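Local coordinates for TSSL1 (Pseudomonas aeruginosa, PDB 4B62), which probably ties the membrane complex of the type VI secretion system to the cell wall through this C-terminal, OmpA-like peptidoglycan-binding module, at residues Ala26-Val31 / Gly44-Ala49; Leu91-Pro94 / Lys98-Gln101; Ala133-Ala138 / Ala142-Val147. All blocks are in the same frame, centred on the assembly; numbering follows the deposited sequence.

Interaction 1 of 3, residues Ala26-Val31 / Gly44-Ala49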
loop_
_atom_site.group_PDB
_atom_site.type_symbol
_atom_site.label_atom_id
_atom_site.label_comp_id
_atom_site.label_asym_id
_atom_site.label_seq_id
_atom_site.Cartn_x
_atom_site.Cartn_y
_atom_site.Cartn_z
ATOM N N ALA A 26 6.997 15.030 -0.726
ATOM C CA ALA A 26 7.992 14.372 0.134
ATOM C C ALA A 26 8.441 12.999 -0.390
ATOM O O ALA A 26 9.353 12.390 0.171
ATOM C CB ALA A 26 7.431 14.209 1.533
ATOM N N GLN A 27 7.784 12.519 -1.447
ATOM C CA GLN A 27 8.061 11.228 -2.072
ATOM C C GLN A 27 7.751 10.045 -1.138
ATOM O O GLN A 27 8.335 8.965 -1.282
ATOM C CB GLN A 27 9.471 11.174 -2.681
ATOM C CG GLN A 27 9.654 12.165 -3.827
ATOM C CD GLN A 27 10.941 11.941 -4.595
ATOM O OE1 GLN A 27 12.020 12.099 -4.044
ATOM N NE2 GLN A 27 10.834 11.582 -5.878
ATOM N N ARG A 28 6.817 10.262 -0.204
ATOM C CA ARG A 28 6.290 9.186 0.645
ATOM C C ARG A 28 5.302 8.292 -0.104
ATOM O O ARG A 28 5.139 7.125 0.244
ATOM C CB ARG A 28 5.604 9.749 1.893
ATOM C CG ARG A 28 6.528 10.526 2.823
ATOM C CD ARG A 28 6.051 10.467 4.269
ATOM N NE ARG A 28 6.214 9.119 4.806
ATOM C CZ ARG A 28 5.800 8.701 5.999
ATOM N NH1 ARG A 28 5.165 9.523 6.872
ATOM N NH2 ARG A 28 6.030 7.434 6.303
ATOM N N VAL A 29 4.603 8.862 -1.080
ATOM C CA VAL A 29 3.708 8.095 -1.948
ATOM C C VAL A 29 3.846 8.597 -3.366
ATOM O O VAL A 29 4.360 9.692 -3.604
ATOM C CB VAL A 29 2.215 8.213 -1.533
ATOM C CG1 VAL A 29 2.034 7.950 -0.047
ATOM C CG2 VAL A 29 1.622 9.564 -1.913
ATOM N N ALA A 30 3.368 7.776 -4.298
ATOM C CA ALA A 30 3.130 8.214 -5.663
ATOM C C ALA A 30 1.692 7.876 -6.023
ATOM O O ALA A 30 1.159 6.863 -5.581
ATOM C CB ALA A 30 4.111 7.561 -6.624
ATOM N N VAL A 31 1.063 8.735 -6.811
ATOM C CA VAL A 31 -0.351 8.579 -7.128
ATOM C C VAL A 31 -0.543 8.659 -8.632
ATOM O O VAL A 31 -0.099 9.612 -9.275
ATOM C CB VAL A 31 -1.215 9.653 -6.443
ATOM C CG1 VAL A 31 -2.695 9.473 -6.780
ATOM C CG2 VAL A 31 -1.013 9.622 -4.936
ATOM N N GLY A 44 7.091 -0.188 1.138
ATOM C CA GLY A 44 6.962 -0.801 2.463
ATOM C C GLY A 44 7.731 -0.044 3.533
ATOM O O GLY A 44 7.291 0.018 4.676
ATOM N N ASP A 45 8.876 0.534 3.157
ATOM C CA ASP A 45 9.712 1.262 4.114
ATOM C C ASP A 45 8.996 2.471 4.720
ATOM O O ASP A 45 9.408 2.956 5.769
ATOM C CB ASP A 45 11.017 1.767 3.474
ATOM C CG ASP A 45 11.799 0.681 2.750
ATOM O OD1 ASP A 45 11.915 -0.454 3.258
ATOM O OD2 ASP A 45 12.320 0.984 1.655
ATOM N N GLU A 46 7.961 2.983 4.059
ATOM C CA GLU A 46 7.199 4.124 4.574
ATOM C C GLU A 46 6.175 3.743 5.639
ATOM O O GLU A 46 5.605 4.641 6.253
ATOM C CB GLU A 46 6.485 4.872 3.441
ATOM C CG GLU A 46 7.410 5.410 2.359
ATOM C CD GLU A 46 8.400 6.449 2.841
ATOM O OE1 GLU A 46 8.196 7.027 3.930
ATOM O OE2 GLU A 46 9.382 6.676 2.105
ATOM N N LEU A 47 5.940 2.437 5.827
ATOM C CA LEU A 47 4.878 1.933 6.706
ATOM C C LEU A 47 5.340 0.955 7.765
ATOM O O LEU A 47 4.862 1.013 8.896
ATOM C CB LEU A 47 3.799 1.260 5.860
ATOM C CG LEU A 47 3.004 2.220 4.974
ATOM C CD1 LEU A 47 2.161 1.397 4.011
ATOM C CD2 LEU A 47 2.136 3.196 5.761
ATOM N N PHE A 48 6.230 0.038 7.381
ATOM C CA PHE A 48 6.538 -1.149 8.166
ATOM C C PHE A 48 8.023 -1.192 8.505
ATOM O O PHE A 48 8.864 -0.812 7.689
ATOM C CB PHE A 48 6.259 -2.435 7.360
ATOM C CG PHE A 48 4.917 -2.482 6.661
ATOM C CD1 PHE A 48 3.750 -2.698 7.360
ATOM C CD2 PHE A 48 4.840 -2.307 5.278
ATOM C CE1 PHE A 48 2.537 -2.734 6.710
ATOM C CE2 PHE A 48 3.625 -2.343 4.635
ATOM C CZ PHE A 48 2.479 -2.559 5.356
ATOM N N ALA A 49 8.352 -1.730 9.678
ATOM C CA ALA A 49 9.739 -2.104 9.946
ATOM C C ALA A 49 10.124 -3.252 9.010
ATOM O O ALA A 49 9.258 -3.970 8.462
ATOM C CB ALA A 49 9.928 -2.513 11.397
HETATM O O HOH W 1 8.982 6.394 -0.550
#
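Arg28 turns toward Glu46 through a bend at chi3, after CG has been set beside the backbone N. Glu46 answers with a bend at chi2 (-63°), which brings its carboxylate to the Arg28 guanidinium. The two side chains make a salt bridge. NE of Arg28 lies 3.0 Å from OE1 of Glu46, and NH2 of Arg28 reaches the same OE1 at 3.2 Å. The grip is side-on, but both nitrogens hold one oxygen. The guanidinium and carboxylate planes stand 62° apart. NE meets OE1 from above the carboxylate plane, while OE1 offers NH2 its anti lone pair. Neither bond is straight; the NH2 one bends to 138°. Arg28 is deposited in two conformers, and this grip belongs to the one described.

The second oxygen of Glu46 is used through water. Water 1 donates to Glu46 OE2 at 2.7 Å and to Gln27 O at 2.8 Å. Gln27 has positive phi and ends the preceding helix in a Schellman motif. The water thus links a helix end to the 3-10 turn at 44-46.

The contact lies at the surface. It joins the turn between helix 21-25 and edge strand 30-33 to the loop that leaves strand 37-43. Arg28 also touches Asp23 of helix 21-25 and Leu62 and Arg65 of helix 60-72. Beneath, Val29 and Leu47 both pack on Ile42 of strand 37-43.

Interaction 2 of 3, residues Leu91-Pro94 / Lys98-Gln101. With PO4 (phosphate ion), chain C.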
loop_
_atom_site.group_PDB
_atom_site.type_symbol
_atom_site.label_atom_id
_atom_site.label_comp_id
_atom_site.label_asym_id
_atom_site.label_seq_id
_atom_site.Cartn_x
_atom_site.Cartn_y
_atom_site.Cartn_z
ATOM N N LEU A 91 9.527 -16.327 11.919
ATOM C CA LEU A 91 8.480 -17.201 12.411
ATOM C C LEU A 91 7.090 -16.772 11.958
ATOM O O LEU A 91 6.246 -17.614 11.636
ATOM C CB LEU A 91 8.498 -17.281 13.932
ATOM C CG LEU A 91 9.743 -17.859 14.603
ATOM C CD1 LEU A 91 9.669 -17.619 16.106
ATOM C CD2 LEU A 91 9.892 -19.342 14.310
ATOM N N ARG A 92 6.842 -15.465 11.952
ATOM C CA ARG A 92 5.523 -14.944 11.636
ATOM C C ARG A 92 5.313 -14.912 10.123
ATOM O O ARG A 92 4.190 -15.121 9.652
ATOM C CB ARG A 92 5.328 -13.546 12.234
ATOM C CG ARG A 92 3.876 -13.116 12.352
ATOM C CD ARG A 92 3.727 -11.794 13.101
ATOM N NE ARG A 92 4.357 -11.791 14.425
ATOM C CZ ARG A 92 3.822 -12.307 15.531
ATOM N NH1 ARG A 92 2.641 -12.921 15.492
ATOM N NH2 ARG A 92 4.490 -12.235 16.686
ATOM N N TYR A 93 6.388 -14.656 9.374
ATOM C CA TYR A 93 6.309 -14.515 7.911
ATOM C C TYR A 93 7.374 -15.383 7.271
ATOM O O TYR A 93 8.477 -14.918 6.980
ATOM C CB TYR A 93 6.444 -13.057 7.476
ATOM C CG TYR A 93 5.558 -12.148 8.278
ATOM C CD1 TYR A 93 4.181 -12.168 8.120
ATOM C CD2 TYR A 93 6.096 -11.293 9.231
ATOM C CE1 TYR A 93 3.362 -11.344 8.880
ATOM C CE2 TYR A 93 5.287 -10.471 9.993
ATOM C CZ TYR A 93 3.923 -10.497 9.817
ATOM O OH TYR A 93 3.118 -9.671 10.589
ATOM N N PRO A 94 7.050 -16.669 7.052
ATOM C CA PRO A 94 8.076 -17.602 6.583
ATOM C C PRO A 94 8.484 -17.474 5.113
ATOM O O PRO A 94 9.393 -18.177 4.668
ATOM C CB PRO A 94 7.450 -18.973 6.845
ATOM C CG PRO A 94 5.983 -18.726 6.924
ATOM C CD PRO A 94 5.827 -17.356 7.500
ATOM N N LYS A 98 4.094 -14.584 2.127
ATOM C CA LYS A 98 3.284 -14.366 3.308
ATOM C C LYS A 98 3.431 -12.943 3.816
ATOM O O LYS A 98 2.442 -12.319 4.208
ATOM C CB LYS A 98 3.608 -15.371 4.404
ATOM C CG LYS A 98 2.628 -15.292 5.571
ATOM C CD LYS A 98 1.237 -15.773 5.181
ATOM C CE LYS A 98 0.151 -15.397 6.179
ATOM N NZ LYS A 98 0.302 -16.159 7.441
ATOM N N LEU A 99 4.652 -12.413 3.791
ATOM C CA LEU A 99 4.838 -11.023 4.192
ATOM C C LEU A 99 4.034 -10.067 3.294
ATOM O O LEU A 99 3.402 -9.120 3.789
ATOM C CB LEU A 99 6.318 -10.652 4.184
ATOM C CG LEU A 99 6.644 -9.249 4.696
ATOM C CD1 LEU A 99 6.251 -9.070 6.158
ATOM C CD2 LEU A 99 8.123 -8.952 4.446
ATOM N N SER A 100 4.043 -10.322 1.981
ATOM C CA SER A 100 3.343 -9.448 1.046
ATOM C C SER A 100 1.823 -9.492 1.297
ATOM O O SER A 100 1.144 -8.469 1.224
ATOM C CB SER A 100 3.691 -9.825 -0.400
ATOM O OG SER A 100 3.038 -10.999 -0.873
ATOM N N GLN A 101 1.307 -10.680 1.600
ATOM C CA GLN A 101 -0.108 -10.818 1.908
ATOM C C GLN A 101 -0.467 -10.105 3.203
ATOM O O GLN A 101 -1.477 -9.397 3.292
ATOM C CB GLN A 101 -0.511 -12.301 1.981
ATOM C CG GLN A 101 -1.956 -12.526 2.371
ATOM C CD GLN A 101 -2.345 -13.973 2.428
ATOM O OE1 GLN A 101 -2.146 -14.637 3.442
ATOM N NE2 GLN A 101 -2.935 -14.467 1.350
HETATM P P PO4 C . 4.881 -7.846 13.150
HETATM O O1 PO4 C . 5.432 -6.493 13.517
HETATM O O2 PO4 C . 5.987 -8.850 13.226
HETATM O O3 PO4 C . 3.807 -8.256 14.121
HETATM O O4 PO4 C . 4.298 -7.869 11.765
HETATM O O HOH W 2 1.700 -14.137 8.634
#
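Leu99 lays its CD1 methyl over one face of the Tyr93 ring. This is a CH-pi contact, with CD1 of Leu99 4.0 Å from the centroid of the Tyr93 ring and 20° off the ring normal. CD1 of Leu99 sits somewhat toward the rim, 3.8 Å from CD2 of Tyr93. The two side chains cross at about a right angle. The opposite face of the ring is covered by CG of Arg92. The ring is thus held between a leucine methyl and the aliphatic part of its own sequence neighbour.

Lys98 makes looser contacts. Its CG comes 4.3 Å from CD1 of Tyr93 and 4.3 Å from CD of Pro94. Its ammonium end is joined to the loop through water 2, which accepts from Lys98 NZ at 2.7 Å and donates to Arg92 O.

Several groups position this first shell. Leu99 CG lies opposite the backbone N (chi1 -175°), which brings CD1 to the ring. The loop is braced by Thr90, whose OG1 is hydrogen-bonded to Tyr93 N. Ser95 OG bonds Lys98 N in the first turn of helix 96-115. The 91-94 loop thus packs on the start of this helix, within the OmpA-family region.

The hydroxyl of Tyr93 donates to O4 of a phosphate ion, with OH of Tyr93 a very short 2.5 Å from O4, which lies at the ring edge. Ser52 OG and Ala53 N also bind this ion. Arg92 NE stands 3.6 Å from phosphate O2, a long approach, though its charge may favour the anion. The ion probably came from the crystallisation liquor. The site is consistent with a place that can accept an anion; no natural ligand follows from it.

Interaction 3 of 3, residues Ala133-Ala138 / Ala142-Val147; sequences ATNASA and ARNRRV
Ala133 faces Asn144 with both its backbone groups. Its N donates to OD1 of Asn144 at 3.0 Å, and its O accepts from ND2 of Asn144 at 2.9 Å. Asn144 CG, beside its backbone N (chi1 -75°), points the amide at this loop. OD1 takes a further bond from Val132 N. The methyl of Ala133 lies over one face of the Arg143 guanidinium, with CB 3.4 Å from NH1 of Arg143. That guanidinium is paired with Glu139. Thr134 adds a water bridge from its N to Arg143 NH2, and its OG1 accepts from Ala136 N in an ST turn.

Asn135 comes next. Its OD1 accepts from Asn144 ND2 at 2.9 Å. The two amide planes are 65° apart, and the donor stands above the carbonyl plane of Asn135. ND2 has both acceptors in the Asn144 amide plane, which holds the buried amide in its orientation. Ser137 is the N-cap of helix 138-144, with OG bonded to Gly140 N. Ala138 O then accepts from Ala142 N, a regular helical bond.

The loop after strand 121-125 is tied to the last turn of helix 138-144. Directly beyond, strand 146-152 enters the sheet between strands 37-43 and 77-82.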
loop_
_atom_site.group_PDB
_atom_site.type_symbol
_atom_site.label_atom_id
_atom_site.label_comp_id
_atom_site.label_asym_id
_atom_site.label_seq_id
_atom_site.Cartn_x
_atom_site.Cartn_y
_atom_site.Cartn_z
ATOM N N ALA A 133 10.645 -2.474 -10.482
ATOM C CA ALA A 133 12.045 -2.109 -10.503
ATOM C C ALA A 133 12.882 -3.366 -10.550
ATOM O O ALA A 133 12.400 -4.473 -10.319
ATOM C CB ALA A 133 12.370 -1.339 -9.230
ATOM N N THR A 134 14.164 -3.204 -10.831
ATOM C CA THR A 134 15.105 -4.307 -10.632
ATOM C C THR A 134 15.210 -4.728 -9.166
ATOM O O THR A 134 15.104 -3.891 -8.265
ATOM C CB THR A 134 16.510 -3.960 -11.158
ATOM O OG1 THR A 134 17.370 -5.096 -11.050
ATOM C CG2 THR A 134 17.125 -2.777 -10.412
ATOM N N ASN A 135 15.422 -6.024 -8.951
ATOM C CA ASN A 135 15.828 -6.537 -7.650
ATOM C C ASN A 135 17.351 -6.628 -7.497
ATOM O O ASN A 135 17.844 -7.119 -6.470
ATOM C CB ASN A 135 15.182 -7.891 -7.368
ATOM C CG ASN A 135 13.717 -7.763 -7.006
ATOM O OD1 ASN A 135 13.368 -7.048 -6.079
ATOM N ND2 ASN A 135 12.848 -8.462 -7.736
ATOM N N ALA A 136 18.091 -6.144 -8.494
ATOM C CA ALA A 136 19.536 -6.271 -8.503
ATOM C C ALA A 136 20.265 -5.139 -7.791
ATOM O O ALA A 136 21.489 -5.096 -7.820
ATOM C CB ALA A 136 20.044 -6.394 -9.931
ATOM N N SER A 137 19.529 -4.224 -7.183
ATOM C CA SER A 137 20.118 -3.190 -6.323
ATOM C C SER A 137 19.275 -3.036 -5.080
ATOM O O SER A 137 18.081 -3.326 -5.092
ATOM C CB SER A 137 20.131 -1.839 -7.051
ATOM O OG SER A 137 18.818 -1.398 -7.384
ATOM N N ALA A 138 19.874 -2.512 -4.018
ATOM C CA ALA A 138 19.115 -2.292 -2.796
ATOM C C ALA A 138 17.989 -1.297 -3.023
ATOM O O ALA A 138 16.861 -1.493 -2.545
ATOM C CB ALA A 138 20.023 -1.831 -1.661
ATOM N N ALA A 142 13.896 -1.950 -2.632
ATOM C CA ALA A 142 13.077 -1.103 -1.782
ATOM C C ALA A 142 11.869 -0.536 -2.520
ATOM O O ALA A 142 10.837 -0.310 -1.912
ATOM C CB ALA A 142 13.914 0.012 -1.168
ATOM N N ARG A 143 11.993 -0.307 -3.831
ATOM C CA ARG A 143 10.842 0.117 -4.640
ATOM C C ARG A 143 9.854 -1.048 -4.873
ATOM O O ARG A 143 8.638 -0.830 -4.955
ATOM C CB ARG A 143 11.291 0.705 -5.981
ATOM C CG ARG A 143 11.894 2.079 -5.806
ATOM C CD ARG A 143 12.151 2.824 -7.085
ATOM N NE ARG A 143 13.388 2.384 -7.703
ATOM C CZ ARG A 143 13.515 2.004 -8.977
ATOM N NH1 ARG A 143 12.472 2.014 -9.801
ATOM N NH2 ARG A 143 14.704 1.611 -9.434
ATOM N N ASN A 144 10.361 -2.276 -4.972
ATOM C CA ASN A 144 9.478 -3.433 -5.200
ATOM C C ASN A 144 8.660 -3.809 -3.978
ATOM O O ASN A 144 7.490 -4.184 -4.103
ATOM C CB ASN A 144 10.250 -4.645 -5.693
ATOM C CG ASN A 144 10.658 -4.507 -7.149
ATOM O OD1 ASN A 144 9.994 -3.816 -7.903
ATOM N ND2 ASN A 144 11.759 -5.147 -7.537
ATOM N N ARG A 145 9.271 -3.690 -2.794
ATOM C CA ARG A 145 8.558 -3.912 -1.533
ATOM C C ARG A 145 7.601 -2.745 -1.338
ATOM O O ARG A 145 8.028 -1.622 -1.069
ATOM C CB ARG A 145 9.522 -3.990 -0.337
ATOM C CG ARG A 145 10.574 -5.070 -0.401
ATOM C CD ARG A 145 11.311 -5.250 0.905
ATOM N NE ARG A 145 11.944 -4.032 1.395
ATOM C CZ ARG A 145 13.167 -3.621 1.083
ATOM N NH1 ARG A 145 13.934 -4.305 0.257
ATOM N NH2 ARG A 145 13.621 -2.492 1.610
ATOM N N ARG A 146 6.303 -2.990 -1.494
ATOM C CA ARG A 146 5.352 -1.900 -1.573
ATOM C C ARG A 146 3.937 -2.426 -1.429
ATOM O O ARG A 146 3.683 -3.633 -1.588
ATOM C CB ARG A 146 5.471 -1.184 -2.931
ATOM C CG ARG A 146 4.875 -1.975 -4.092
ATOM C CD ARG A 146 5.358 -1.480 -5.430
ATOM N NE ARG A 146 4.633 -2.091 -6.535
ATOM C CZ ARG A 146 4.912 -3.265 -7.095
ATOM N NH1 ARG A 146 5.957 -4.007 -6.725
ATOM N NH2 ARG A 146 4.126 -3.680 -8.096
ATOM N N VAL A 147 3.021 -1.506 -1.157
ATOM C CA VAL A 147 1.606 -1.756 -1.387
ATOM C C VAL A 147 1.119 -0.799 -2.479
ATOM O O VAL A 147 1.622 0.326 -2.619
ATOM C CB VAL A 147 0.729 -1.611 -0.112
ATOM C CG1 VAL A 147 1.124 -2.666 0.905
ATOM C CG2 VAL A 147 0.809 -0.224 0.494
HETATM O O HOH W 3 14.775 -0.384 -11.724
HETATM O O HOH W 4 16.464 -2.831 -0.191
#

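The three contacts follow one another along the chain. Interactions 1 and 3 reach the same mixed five-stranded sheet and touch, with centres 13 Å apart. Asp45 makes a salt bridge to Arg145, and Gly44 N is probably hydrogen-bonded to Arg145 O. The exit of strand 37-43 thus meets the entry of strand 146-152, its neighbour in the sheet. Interaction 2 stands apart, about 20 Å from interaction 1 and 17 Å from interaction 3, centre to centre. It lies where a long loop after strand 77-82 enters helix 96-115, and touches neither of the others. The three contacts hold loops against helices and strands of the OmpA-like module.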